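Protein translation elongation factor 1A (Methanosarcina mazei, PDB 3WND) binds cysteinyl-tRNA(Cys) in its GTP-bound form and, as a SelB/EF-Tu-like protein, probably serves as a translation elongation factor. Local coordinates at residues M21-I26 with N61-D66; K226-D231 with D275-T280; T288-T293 with L359-A364. All coordinates share one frame; numbering follows the deposited sequence. Where two conformers were deposited one is given.

Interaction 1 (M21-I26 with N61-D66)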
ATOM      1  N   MET A  21       2.846   4.140 -16.065  1.00 26.41           N
ATOM      2  CA  MET A  21       3.395   3.388 -14.921  1.00 22.57           C
ATOM      3  C   MET A  21       2.273   2.821 -14.079  1.00 29.86           C
ATOM      4  O   MET A  21       1.177   3.288 -14.126  1.00 25.30           O
ATOM      5  CB  MET A  21       4.239   4.290 -14.029  1.00 26.87           C
ATOM      6  CG  MET A  21       3.422   5.363 -13.413  1.00 31.73           C
ATOM      7  SD  MET A  21       4.553   6.741 -13.139  1.00 49.87           S
ATOM      8  CE  MET A  21       5.062   7.144 -14.827  1.00 56.71           C
ATOM      9  N   ALA A  22       2.576   1.820 -13.280  1.00 21.08           N
ATOM     10  CA  ALA A  22       1.552   1.280 -12.356  1.00 23.77           C
ATOM     11  C   ALA A  22       2.259   0.591 -11.214  1.00 19.41           C
ATOM     12  O   ALA A  22       3.212  -0.185 -11.440  1.00 22.16           O
ATOM     13  CB  ALA A  22       0.640   0.299 -13.049  1.00 29.85           C
ATOM     14  N   ASN A  23       1.828   0.897  -9.977  1.00 14.24           N
ATOM     15  CA  ASN A  23       2.404   0.205  -8.815  1.00 13.22           C
ATOM     16  C   ASN A  23       1.294  -0.659  -8.269  1.00 16.22           C
ATOM     17  O   ASN A  23       0.187  -0.175  -7.921  1.00 14.06           O
ATOM     18  CB  ASN A  23       2.851   1.229  -7.792  1.00 15.49           C
ATOM     19  CG  ASN A  23       3.949   2.100  -8.328  1.00 18.18           C
ATOM     20  OD1 ASN A  23       4.908   1.594  -8.955  1.00 21.82           O
ATOM     21  ND2 ASN A  23       3.777   3.413  -8.211  1.00 23.27           N
ATOM     22  N   VAL A  24       1.573  -1.967  -8.259  1.00 13.46           N
ATOM     23  CA  VAL A  24       0.530  -2.996  -8.002  1.00 14.92           C
ATOM     24  C   VAL A  24       0.936  -3.829  -6.791  1.00 13.88           C
ATOM     25  O   VAL A  24       2.093  -4.245  -6.648  1.00 18.69           O
ATOM     26  CB  VAL A  24       0.375  -3.883  -9.300  1.00 16.08           C
ATOM     27  CG1 VAL A  24      -0.697  -4.958  -9.053  1.00 17.83           C
ATOM     28  CG2 VAL A  24       0.053  -3.031 -10.542  1.00 16.28           C
ATOM     29  N   ALA A  25       0.035  -3.971  -5.847  1.00 12.69           N
ATOM     30  CA  ALA A  25       0.217  -4.866  -4.698  1.00 11.77           C
ATOM     31  C   ALA A  25      -0.397  -6.194  -4.959  1.00 14.89           C
ATOM     32  O   ALA A  25      -1.543  -6.292  -5.374  1.00 14.12           O
ATOM     33  CB  ALA A  25      -0.486  -4.266  -3.501  1.00 16.36           C
ATOM     34  N   ILE A  26       0.390  -7.241  -4.784  0.62 14.09           N
ATOM     35  CA  ILE A  26      -0.166  -8.632  -4.945  0.62 13.87           C
ATOM     36  C   ILE A  26      -0.260  -9.184  -3.532  0.62 15.76           C
ATOM     37  O   ILE A  26       0.763  -9.304  -2.802  0.62 17.59           O
ATOM     38  CB  ILE A  26       0.726  -9.588  -5.836  0.62 14.37           C
ATOM     39  CG1 ILE A  26       1.132  -8.966  -7.202  0.62 16.23           C
ATOM     40  CG2 ILE A  26       0.037 -10.958  -5.949  0.62 17.65           C
ATOM     41  CD1 ILE A  26       0.030  -8.545  -8.132  0.62 17.68           C
ATOM     42  N   ASN A  61       6.200   1.356 -16.598  1.00 19.95           N
ATOM     43  CA  ASN A  61       7.102   1.052 -15.536  1.00 22.82           C
ATOM     44  C   ASN A  61       6.202   0.443 -14.488  1.00 21.64           C
ATOM     45  O   ASN A  61       5.443   1.118 -13.823  1.00 25.89           O
ATOM     46  CB  ASN A  61       7.744   2.342 -15.090  1.00 26.02           C
ATOM     47  CG  ASN A  61       8.752   2.867 -16.095  1.00 29.29           C
ATOM     48  OD1 ASN A  61       9.179   2.122 -16.966  1.00 36.38           O
ATOM     49  ND2 ASN A  61       9.182   4.156 -15.936  1.00 56.81           N
ATOM     50  N   MET A  62       6.164  -0.882 -14.442  1.00 21.39           N
ATOM     51  CA  MET A  62       5.262  -1.598 -13.485  1.00 21.54           C
ATOM     52  C   MET A  62       6.119  -2.098 -12.361  1.00 19.31           C
ATOM     53  O   MET A  62       7.272  -2.610 -12.583  1.00 20.79           O
ATOM     54  CB  MET A  62       4.566  -2.771 -14.145  1.00 21.93           C
ATOM     55  CG  MET A  62       3.647  -2.360 -15.213  1.00 27.10           C
ATOM     56  SD  MET A  62       2.247  -3.473 -15.140  1.00 36.95           S
ATOM     57  CE  MET A  62       1.127  -2.536 -16.201  1.00 44.46           C
ATOM     58  N   VAL A  63       5.633  -1.934 -11.143  1.00 16.83           N
ATOM     59  CA  VAL A  63       6.252  -2.546  -9.998  1.00 18.35           C
ATOM     60  C   VAL A  63       5.151  -3.356  -9.316  1.00 22.13           C
ATOM     61  O   VAL A  63       4.059  -2.811  -9.015  1.00 23.96           O
ATOM     62  CB  VAL A  63       6.849  -1.521  -9.030  1.00 19.47           C
ATOM     63  CG1 VAL A  63       7.445  -2.196  -7.783  1.00 21.47           C
ATOM     64  CG2 VAL A  63       7.861  -0.656  -9.818  1.00 24.37           C
ATOM     65  N   PHE A  64       5.440  -4.654  -9.131  1.00 16.00           N
ATOM     66  CA  PHE A  64       4.506  -5.549  -8.377  1.00 16.55           C
ATOM     67  C   PHE A  64       5.092  -5.835  -7.038  1.00 19.07           C
ATOM     68  O   PHE A  64       6.190  -6.318  -6.918  1.00 23.73           O
ATOM     69  CB  PHE A  64       4.272  -6.869  -9.149  1.00 16.21           C
ATOM     70  CG  PHE A  64       3.782  -6.655 -10.513  1.00 16.62           C
ATOM     71  CD1 PHE A  64       4.672  -6.558 -11.578  1.00 18.64           C
ATOM     72  CD2 PHE A  64       2.438  -6.563 -10.738  1.00 16.80           C
ATOM     73  CE1 PHE A  64       4.180  -6.306 -12.848  1.00 18.42           C
ATOM     74  CE2 PHE A  64       1.946  -6.387 -12.034  1.00 20.70           C
ATOM     75  CZ  PHE A  64       2.844  -6.258 -13.097  1.00 21.66           C
ATOM     76  N   VAL A  65       4.339  -5.560  -5.991  1.00 13.49           N
ATOM     77  CA  VAL A  65       4.890  -5.716  -4.668  1.00 14.94           C
ATOM     78  C   VAL A  65       4.187  -6.901  -4.049  1.00 18.84           C
ATOM     79  O   VAL A  65       2.937  -6.921  -3.857  1.00 19.55           O
ATOM     80  CB  VAL A  65       4.593  -4.445  -3.862  1.00 18.74           C
ATOM     81  CG1 VAL A  65       5.166  -4.625  -2.479  1.00 22.97           C
ATOM     82  CG2 VAL A  65       5.134  -3.259  -4.629  1.00 22.34           C
ATOM     83  N   ASP A  66       4.993  -7.920  -3.773  1.00 19.06           N
ATOM     84  CA  ASP A  66       4.495  -9.112  -3.098  1.00 18.18           C
ATOM     85  C   ASP A  66       4.601  -8.914  -1.611  1.00 17.19           C
ATOM     86  O   ASP A  66       5.747  -8.720  -1.067  1.00 18.17           O
ATOM     87  CB  ASP A  66       5.337 -10.317  -3.553  1.00 17.18           C
ATOM     88  CG  ASP A  66       5.001 -11.665  -2.780  1.00 20.95           C
ATOM     89  OD1 ASP A  66       3.994 -11.786  -2.060  1.00 20.51           O
ATOM     90  OD2 ASP A  66       5.794 -12.622  -2.979  1.00 19.68           O
TER
HETATM   91  O   HOH W   1       6.297   1.923 -11.323  1.00 26.08           O

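Interaction 2 (K226-D231 with D275-T280)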
ATOM      1  N   LYS A 226      12.728  18.885   2.771  1.00 14.57           N
ATOM      2  CA  LYS A 226      12.991  18.359   4.143  1.00 14.57           C
ATOM      3  C   LYS A 226      12.648  16.877   4.257  1.00 18.54           C
ATOM      4  O   LYS A 226      11.993  16.336   3.363  1.00 16.55           O
ATOM      5  CB  LYS A 226      12.198  19.082   5.201  1.00 17.61           C
ATOM      6  CG  LYS A 226      12.632  20.574   5.412  1.00 18.19           C
ATOM      7  CD  LYS A 226      11.880  21.155   6.651  1.00 22.37           C
ATOM      8  CE  LYS A 226      12.345  22.574   7.011  1.00 35.89           C
ATOM      9  NZ  LYS A 226      11.872  22.864   8.401  1.00 54.94           N
ATOM     10  N   ILE A 227      13.126  16.239   5.331  1.00 16.00           N
ATOM     11  CA  ILE A 227      12.710  14.887   5.607  1.00 15.52           C
ATOM     12  C   ILE A 227      12.115  14.872   7.002  1.00 16.84           C
ATOM     13  O   ILE A 227      12.759  15.458   7.938  1.00 22.56           O
ATOM     14  CB  ILE A 227      13.853  13.877   5.386  1.00 16.57           C
ATOM     15  CG1 ILE A 227      13.352  12.394   5.486  1.00 15.67           C
ATOM     16  CG2 ILE A 227      15.068  14.183   6.287  1.00 19.64           C
ATOM     17  CD1 ILE A 227      14.389  11.452   4.892  1.00 20.67           C
ATOM     18  N   PHE A 228      11.026  14.134   7.148  1.00 18.35           N
ATOM     19  CA  PHE A 228      10.286  14.025   8.421  1.00 17.34           C
ATOM     20  C   PHE A 228      10.130  12.557   8.747  1.00 18.83           C
ATOM     21  O   PHE A 228      10.044  11.750   7.821  1.00 15.92           O
ATOM     22  CB  PHE A 228       8.871  14.639   8.247  1.00 18.53           C
ATOM     23  CG  PHE A 228       8.917  16.102   8.047  1.00 17.13           C
ATOM     24  CD1 PHE A 228       8.940  16.614   6.791  1.00 19.35           C
ATOM     25  CD2 PHE A 228       8.919  16.951   9.148  1.00 21.28           C
ATOM     26  CE1 PHE A 228       9.040  17.989   6.561  1.00 18.73           C
ATOM     27  CE2 PHE A 228       9.024  18.305   8.971  1.00 25.57           C
ATOM     28  CZ  PHE A 228       9.057  18.830   7.668  1.00 17.33           C
ATOM     29  N   PRO A 229      10.047  12.215  10.049  1.00 18.82           N
ATOM     30  CA  PRO A 229       9.858  13.119  11.187  1.00 18.01           C
ATOM     31  C   PRO A 229      11.177  13.750  11.742  1.00 21.25           C
ATOM     32  O   PRO A 229      11.112  14.548  12.681  1.00 27.65           O
ATOM     33  CB  PRO A 229       9.266  12.188  12.275  1.00 16.54           C
ATOM     34  CG  PRO A 229       9.925  10.846  11.931  1.00 22.63           C
ATOM     35  CD  PRO A 229       9.925  10.806  10.425  1.00 20.54           C
ATOM     36  N   LEU A 230      12.324  13.511  11.085  1.00 20.71           N
ATOM     37  CA  LEU A 230      13.623  14.193  11.507  1.00 25.22           C
ATOM     38  C   LEU A 230      13.516  15.712  11.512  1.00 25.09           C
ATOM     39  O   LEU A 230      14.040  16.384  12.400  1.00 25.75           O
ATOM     40  CB  LEU A 230      14.693  13.803  10.522  1.00 30.12           C
ATOM     41  CG  LEU A 230      15.412  12.533  10.853  1.00 32.45           C
ATOM     42  CD1 LEU A 230      16.574  12.464   9.853  1.00 33.48           C
ATOM     43  CD2 LEU A 230      15.893  12.621  12.283  1.00 36.38           C
ATOM     44  N   ASP A 231      12.762  16.268  10.565  1.00 22.85           N
ATOM     45  CA  ASP A 231      12.659  17.704  10.322  1.00 20.99           C
ATOM     46  C   ASP A 231      14.050  18.275  10.009  1.00 22.03           C
ATOM     47  O   ASP A 231      14.555  19.209  10.626  1.00 28.18           O
ATOM     48  CB  ASP A 231      11.977  18.389  11.484  1.00 26.25           C
ATOM     49  CG  ASP A 231      11.452  19.799  11.142  1.00 29.40           C
ATOM     50  OD1 ASP A 231      11.770  20.363  10.058  1.00 30.34           O
ATOM     51  OD2 ASP A 231      10.743  20.365  11.986  1.00 36.05           O
ATOM     52  N   ASP A 275       8.048  19.417   2.095  1.00 18.20           N
ATOM     53  CA  ASP A 275       8.463  20.729   2.734  1.00 17.38           C
ATOM     54  C   ASP A 275       7.859  20.873   4.125  1.00 20.06           C
ATOM     55  O   ASP A 275       8.342  21.657   4.926  1.00 23.59           O
ATOM     56  CB  ASP A 275       8.009  21.868   1.844  1.00 19.63           C
ATOM     57  CG  ASP A 275       8.880  22.046   0.630  1.00 22.88           C
ATOM     58  OD1 ASP A 275      10.012  21.524   0.591  1.00 24.18           O
ATOM     59  OD2 ASP A 275       8.473  22.781  -0.249  1.00 27.32           O
ATOM     60  N   LYS A 276       6.745  20.174   4.410  1.00 19.60           N
ATOM     61  CA  LYS A 276       6.116  20.359   5.743  1.00 17.13           C
ATOM     62  C   LYS A 276       5.267  19.096   6.044  1.00 17.76           C
ATOM     63  O   LYS A 276       4.413  18.669   5.242  1.00 16.93           O
ATOM     64  CB  LYS A 276       5.169  21.589   5.677  1.00 28.48           C
ATOM     65  CG  LYS A 276       4.394  21.841   6.931  1.00 33.76           C
ATOM     66  CD  LYS A 276       5.315  21.967   8.175  1.00 44.22           C
ATOM     67  CE  LYS A 276       4.557  22.415   9.448  1.00 58.84           C
ATOM     68  NZ  LYS A 276       3.514  21.416   9.886  1.00 39.26           N
ATOM     69  N   GLU A 277       5.420  18.567   7.245  1.00 15.51           N
ATOM     70  CA  GLU A 277       4.554  17.504   7.751  1.00 18.67           C
ATOM     71  C   GLU A 277       4.258  17.730   9.176  1.00 20.70           C
ATOM     72  O   GLU A 277       5.076  18.391   9.864  1.00 20.45           O
ATOM     73  CB  GLU A 277       5.274  16.081   7.658  1.00 16.88           C
ATOM     74  CG  GLU A 277       5.584  15.684   6.200  1.00 17.20           C
ATOM     75  CD  GLU A 277       4.334  15.442   5.370  1.00 15.46           C
ATOM     76  OE1 GLU A 277       3.315  15.024   5.961  1.00 18.65           O
ATOM     77  OE2 GLU A 277       4.414  15.696   4.147  1.00 17.67           O
ATOM     78  N   ILE A 278       3.128  17.173   9.648  1.00 19.57           N
ATOM     79  CA  ILE A 278       2.871  17.178  11.120  1.00 17.00           C
ATOM     80  C   ILE A 278       3.743  16.097  11.750  1.00 17.85           C
ATOM     81  O   ILE A 278       3.889  15.014  11.206  1.00 22.94           O
ATOM     82  CB  ILE A 278       1.351  16.861  11.424  1.00 20.58           C
ATOM     83  CG1 ILE A 278       0.490  17.910  10.717  1.00 20.93           C
ATOM     84  CG2 ILE A 278       1.042  16.795  12.948  1.00 24.50           C
ATOM     85  CD1 ILE A 278      -1.008  17.622  10.603  1.00 24.48           C
ATOM     86  N   VAL A 279       4.348  16.411  12.903  1.00 20.39           N
ATOM     87  CA  VAL A 279       5.078  15.383  13.614  1.00 18.57           C
ATOM     88  C   VAL A 279       4.573  15.367  15.041  1.00 21.55           C
ATOM     89  O   VAL A 279       4.610  16.363  15.760  1.00 26.91           O
ATOM     90  CB  VAL A 279       6.599  15.609  13.622  1.00 22.29           C
ATOM     91  CG1 VAL A 279       7.249  14.598  14.509  1.00 21.54           C
ATOM     92  CG2 VAL A 279       7.175  15.581  12.198  1.00 20.32           C
ATOM     93  N   THR A 280       4.013  14.240  15.472  1.00 19.66           N
ATOM     94  CA  THR A 280       3.514  14.125  16.874  1.00 20.55           C
ATOM     95  C   THR A 280       3.770  12.705  17.380  1.00 23.46           C
ATOM     96  O   THR A 280       4.130  11.774  16.605  1.00 23.18           O
ATOM     97  CB  THR A 280       1.985  14.445  16.982  1.00 23.05           C
ATOM     98  OG1 THR A 280       1.174  13.514  16.186  1.00 25.54           O
ATOM     99  CG2 THR A 280       1.630  15.866  16.568  1.00 26.53           C
TER

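Interaction 3 (T288-T293 with L359-A364)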
ATOM      1  N   THR A 288     -13.867   5.303  12.398  1.00 15.51           N
ATOM      2  CA  THR A 288     -14.995   4.511  12.046  1.00 17.53           C
ATOM      3  C   THR A 288     -14.498   3.100  12.355  1.00 15.95           C
ATOM      4  O   THR A 288     -13.491   2.635  11.760  1.00 16.00           O
ATOM      5  CB  THR A 288     -15.314   4.635  10.548  1.00 20.17           C
ATOM      6  OG1 THR A 288     -15.815   5.937  10.274  1.00 22.13           O
ATOM      7  CG2 THR A 288     -16.413   3.712  10.246  1.00 27.25           C
ATOM      8  N   VAL A 289     -15.174   2.446  13.299  1.00 14.28           N
ATOM      9  CA  VAL A 289     -14.806   1.092  13.766  1.00 15.56           C
ATOM     10  C   VAL A 289     -15.470  -0.028  12.973  1.00 15.69           C
ATOM     11  O   VAL A 289     -16.643   0.015  12.660  1.00 16.53           O
ATOM     12  CB  VAL A 289     -15.220   0.962  15.272  1.00 17.38           C
ATOM     13  CG1 VAL A 289     -14.795  -0.402  15.872  1.00 13.65           C
ATOM     14  CG2 VAL A 289     -14.680   2.159  16.132  1.00 17.83           C
ATOM     15  N   SER A 290     -14.624  -0.971  12.547  1.00 14.36           N
ATOM     16  CA  SER A 290     -15.096  -2.146  11.795  1.00 14.02           C
ATOM     17  C   SER A 290     -16.250  -2.829  12.569  1.00 14.40           C
ATOM     18  O   SER A 290     -16.216  -2.956  13.820  1.00 15.87           O
ATOM     19  CB  SER A 290     -13.990  -3.135  11.796  1.00 13.18           C
ATOM     20  OG  SER A 290     -14.338  -4.325  11.063  1.00 14.14           O
ATOM     21  N   LYS A 291     -17.174  -3.406  11.796  1.00 17.15           N
ATOM     22  CA  LYS A 291     -18.172  -4.258  12.449  1.00 18.08           C
ATOM     23  C   LYS A 291     -17.519  -5.566  12.931  1.00 13.74           C
ATOM     24  O   LYS A 291     -18.113  -6.308  13.730  1.00 17.69           O
ATOM     25  CB  LYS A 291     -19.237  -4.643  11.426  1.00 18.45           C
ATOM     26  CG  LYS A 291     -20.131  -3.480  11.126  1.00 24.07           C
ATOM     27  CD  LYS A 291     -21.111  -3.844  10.044  1.00 29.60           C
ATOM     28  CE  LYS A 291     -21.672  -2.531   9.557  1.00 31.33           C
ATOM     29  NZ  LYS A 291     -22.684  -2.864   8.535  1.00 30.80           N
ATOM     30  N   PHE A 292     -16.329  -5.913  12.407  1.00 13.34           N
ATOM     31  CA  PHE A 292     -15.738  -7.204  12.666  1.00 13.71           C
ATOM     32  C   PHE A 292     -14.538  -7.144  13.621  1.00 15.25           C
ATOM     33  O   PHE A 292     -13.509  -7.756  13.385  1.00 17.70           O
ATOM     34  CB  PHE A 292     -15.412  -7.883  11.327  1.00 14.55           C
ATOM     35  CG  PHE A 292     -16.684  -8.244  10.568  1.00 16.15           C
ATOM     36  CD1 PHE A 292     -17.369  -9.406  10.941  1.00 18.46           C
ATOM     37  CD2 PHE A 292     -17.244  -7.373   9.667  1.00 16.54           C
ATOM     38  CE1 PHE A 292     -18.608  -9.681  10.352  1.00 20.95           C
ATOM     39  CE2 PHE A 292     -18.444  -7.655   9.091  1.00 23.14           C
ATOM     40  CZ  PHE A 292     -19.127  -8.783   9.402  1.00 21.38           C
ATOM     41  N   THR A 293     -14.700  -6.392  14.686  1.00 20.10           N
ATOM     42  CA  THR A 293     -13.690  -6.297  15.702  1.00 16.28           C
ATOM     43  C   THR A 293     -14.349  -6.282  17.107  1.00 18.54           C
ATOM     44  O   THR A 293     -15.564  -6.410  17.216  1.00 18.78           O
ATOM     45  CB  THR A 293     -12.763  -5.052  15.475  1.00 15.24           C
ATOM     46  OG1 THR A 293     -11.593  -5.172  16.310  1.00 16.49           O
ATOM     47  CG2 THR A 293     -13.479  -3.741  15.810  1.00 14.59           C
ATOM     48  N   LEU A 359      -5.940 -10.230  17.749  1.00 17.84           N
ATOM     49  CA  LEU A 359      -7.193 -10.839  17.280  1.00 17.22           C
ATOM     50  C   LEU A 359      -6.974 -11.751  16.084  1.00 20.20           C
ATOM     51  O   LEU A 359      -5.880 -11.831  15.517  1.00 19.19           O
ATOM     52  CB  LEU A 359      -8.217  -9.732  16.950  1.00 21.15           C
ATOM     53  CG  LEU A 359      -8.600  -8.879  18.162  1.00 16.85           C
ATOM     54  CD1 LEU A 359      -9.543  -7.726  17.799  1.00 20.07           C
ATOM     55  CD2 LEU A 359      -9.219  -9.775  19.252  1.00 17.95           C
ATOM     56  N   THR A 360      -8.035 -12.450  15.672  1.00 17.23           N
ATOM     57  CA  THR A 360      -7.927 -13.217  14.416  1.00 14.59           C
ATOM     58  C   THR A 360      -8.013 -12.335  13.181  1.00 19.85           C
ATOM     59  O   THR A 360      -7.171 -12.431  12.271  1.00 21.31           O
ATOM     60  CB  THR A 360      -9.085 -14.267  14.334  1.00 19.99           C
ATOM     61  OG1 THR A 360      -9.065 -15.046  15.522  1.00 19.13           O
ATOM     62  CG2 THR A 360      -8.940 -15.185  13.126  1.00 17.31           C
ATOM     63  N   GLN A 361      -9.050 -11.544  13.139  1.00 15.92           N
ATOM     64  CA  GLN A 361      -9.220 -10.501  12.099  1.00 13.96           C
ATOM     65  C   GLN A 361      -8.671  -9.265  12.910  1.00 11.56           C
ATOM     66  O   GLN A 361      -9.287  -8.810  13.832  1.00 13.72           O
ATOM     67  CB  GLN A 361     -10.702 -10.377  11.741  1.00 14.18           C
ATOM     68  CG  GLN A 361     -10.988  -9.518  10.485  1.00 13.30           C
ATOM     69  CD  GLN A 361     -10.575  -8.072  10.654  1.00 11.95           C
ATOM     70  OE1 GLN A 361      -9.476  -7.666  10.160  1.00 14.14           O
ATOM     71  NE2 GLN A 361     -11.411  -7.289  11.372  1.00 14.07           N
ATOM     72  N   ARG A 362      -7.540  -8.741  12.453  1.00 11.87           N
ATOM     73  CA  ARG A 362      -6.791  -7.798  13.286  1.00 12.82           C
ATOM     74  C   ARG A 362      -7.123  -6.332  13.030  1.00 13.60           C
ATOM     75  O   ARG A 362      -6.660  -5.476  13.743  1.00 15.56           O
ATOM     76  CB  ARG A 362      -5.289  -8.032  13.107  1.00 12.52           C
ATOM     77  CG  ARG A 362      -4.910  -9.398  13.609  1.00 14.25           C
ATOM     78  CD  ARG A 362      -3.521  -9.872  13.188  1.00 16.92           C
ATOM     79  NE  ARG A 362      -3.568 -10.359  11.803  1.00 15.46           N
ATOM     80  CZ  ARG A 362      -2.527 -10.883  11.168  1.00 14.83           C
ATOM     81  NH1 ARG A 362      -1.289 -11.006  11.755  1.00 17.15           N
ATOM     82  NH2 ARG A 362      -2.705 -11.269   9.910  1.00 16.37           N
ATOM     83  N   PHE A 363      -7.811  -6.027  11.947  1.00 13.15           N
ATOM     84  CA  PHE A 363      -8.106  -4.608  11.629  1.00 11.25           C
ATOM     85  C   PHE A 363      -9.325  -4.141  12.356  1.00 12.53           C
ATOM     86  O   PHE A 363     -10.384  -4.773  12.313  1.00 13.95           O
ATOM     87  CB  PHE A 363      -8.256  -4.389  10.123  1.00 11.77           C
ATOM     88  CG  PHE A 363      -6.942  -4.520   9.402  1.00 14.92           C
ATOM     89  CD1 PHE A 363      -5.961  -3.491   9.491  1.00 18.32           C
ATOM     90  CD2 PHE A 363      -6.602  -5.713   8.756  1.00 14.77           C
ATOM     91  CE1 PHE A 363      -4.679  -3.701   8.848  1.00 23.95           C
ATOM     92  CE2 PHE A 363      -5.346  -5.914   8.158  1.00 17.47           C
ATOM     93  CZ  PHE A 363      -4.397  -4.882   8.165  1.00 15.24           C
ATOM     94  N   ALA A 364      -9.143  -3.030  13.064  1.00 14.92           N
ATOM     95  CA  ALA A 364     -10.160  -2.525  13.953  1.00 15.66           C
ATOM     96  C   ALA A 364     -10.909  -1.304  13.456  1.00 14.62           C
ATOM     97  O   ALA A 364     -12.078  -1.132  13.785  1.00 15.00           O
ATOM     98  CB  ALA A 364      -9.525  -2.235  15.338  1.00 17.14           C
TER
HETATM   99  O   HOH W   2     -11.779  -9.345  15.005  1.00 24.06           O
HETATM  100  O   HOH W   3      -9.844  -6.320  14.625  1.00 18.10           O

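Interaction 1 (M21-I26 with N61-D66)
Ala-22 and Asn-61 open a parallel strand pairing that runs in unbroken register to Ile-26 and Asp-66, the segment axes diverging by only 20°. Five backbone bonds join the strands. Ala-22 N donates to Asn-61 O and Val-63 N to Ala-22 O; Val-24 N then reaches Val-63 O at 2.7 Å. Val-65 N returns to Val-24 O, and Ile-26 N closes the series on Val-65 O. The other edge of 21-26 is also paired, since the backbones of Asn-23 and Ala-25 bond to strand 86-91. Asn-61 O takes a second donor, a water 2.8 Å from it that also donates to Asn-23 OD1 at 2.8 Å. Asn-23 ND2 bonds to Gly-252 O, so both ends of this buried amide are satisfied. On the opposite face the middle of the pairing is apolar: Val-24 and Phe-64 lie side by side, with Val-24 CB 3.7 Å from Phe-64 CD2. Phe-64 CG beside the backbone N (chi1 -56°) sets CD2 against Val-24 CB, while helix 167-187 packs on Val-24 and Met-62. At the C-terminal end Asp-66 OD2 hydrogen-bonds Thr-35 OG1; Thr-35 contacts GDP when the nucleotide is bound, though none is in this model. A parallel pair in which strand 21-28 runs toward the phosphate-binding loop and its neighbour ends in an aspartate beside that loop is characteristic of the P-loop GTPase domain.

Interaction 2 (K226-D231 with D275-T280)
Phe-228 packs on Glu-277 where strand 224-228 of the second domain, a beta barrel as in EF-Tu relatives, meets the connection leading to the third domain. The touching parts run almost the same way, 11° apart, yet they share no hydrogen bond, so the contact rests on packing. The CH-pi component is Glu-277 CB, which stands over one face of the Phe-228 ring, 4.0 Å from the centroid and 24° off the normal. Glu-277 N lies over the same face, offset toward the rim, while the carbonyl carbon of Asp-275 comes to the ring edge. Among apolar contacts, Val-279 uses both methyls: its CG2 is 3.8 Å from Phe-228 CD2, and its CG1 is 3.9 Å from Pro-229 CB. The peptide bond before Pro-229 is cis. The extended Lys-226 chain passes Asp-275 O, with CD 4.0 Å from it. Polar groups are satisfied away from the ring. A bend at chi2 (-66°) carries the Glu-277 carboxylate off the phenyl group; OE2 makes a salt bridge with Arg-194 and a hydrogen bond with Ser-274, and OE1 bonds to Ser-347. Asp-275 OD1 is likewise held by Thr-225. Within 226-231 the turn is tied by charge: Lys-226 NZ meets Asp-231 OD1 at 3.0 Å on the syn lone pair of that oxygen.

Interaction 3 (T288-T293 with L359-A364)
Leu-359 meets Thr-293 at about a right angle, its CD1 3.6 Å from Thr-293 OG1. Next, Gln-361 carries the polar part of the contact. Its CG lies anti to the backbone N (chi1 -169°) and the chain bends at chi2, which brings the amide back over its own loop. NE2 there donates twice: to Phe-292 O across the contact at 2.9 Å, from 46° out of the carbonyl plane, and to Phe-363 O in that carbonyl's plane on a lone pair. OE1 accepts from Phe-363 N, so the amide is fixed at both ends. Gln-361 O receives two waters, one shared with Phe-292 O, the other with Thr-293 OG1. Putting an alanine here removes the amide that joins these groups, which would probably leave Phe-292 O and Phe-363 O without their NE2 donor and Phe-363 N without its acceptor. Phe-363 turns its ring away from 288-293 onto helices 74-83 and 98-109. At Ala-364 backbone pairing begins: its O accepts from Ser-290 N at 2.8 Å, and its CB lies 3.7 Å from Thr-293 OG1. Ser-290 OG accepts from Phe-292 N at 2.9 Å, an ST turn that shapes the chain leaving the strand. The arrangement is the end of an antiparallel strand pair in the third-domain beta barrel, at its interface with the GTPase domain, as in EF-Tu-like factors.

In the fold
The three contacts follow one another along the chain and mark three parts of an EF-Tu-like architecture: interaction 1 the GTPase sheet, interaction 2 the passage from second to third domain, interaction 3 the third barrel. None touches another. Centres of interactions 1 and 2, and of 1 and 3, are 27 Å apart; those of 2 and 3 are 30 Å apart. Interaction 1 is nearest the nucleotide site, which holds no GDP in this model: the side chains of Asp-66 and Thr-35 are about 3 Å apart. Phe-363 of interaction 3 remains about 12 Å from Arg-34, side chain to side chain. Strand 278-280 precedes strand 282-289, linking interactions 2 and 3.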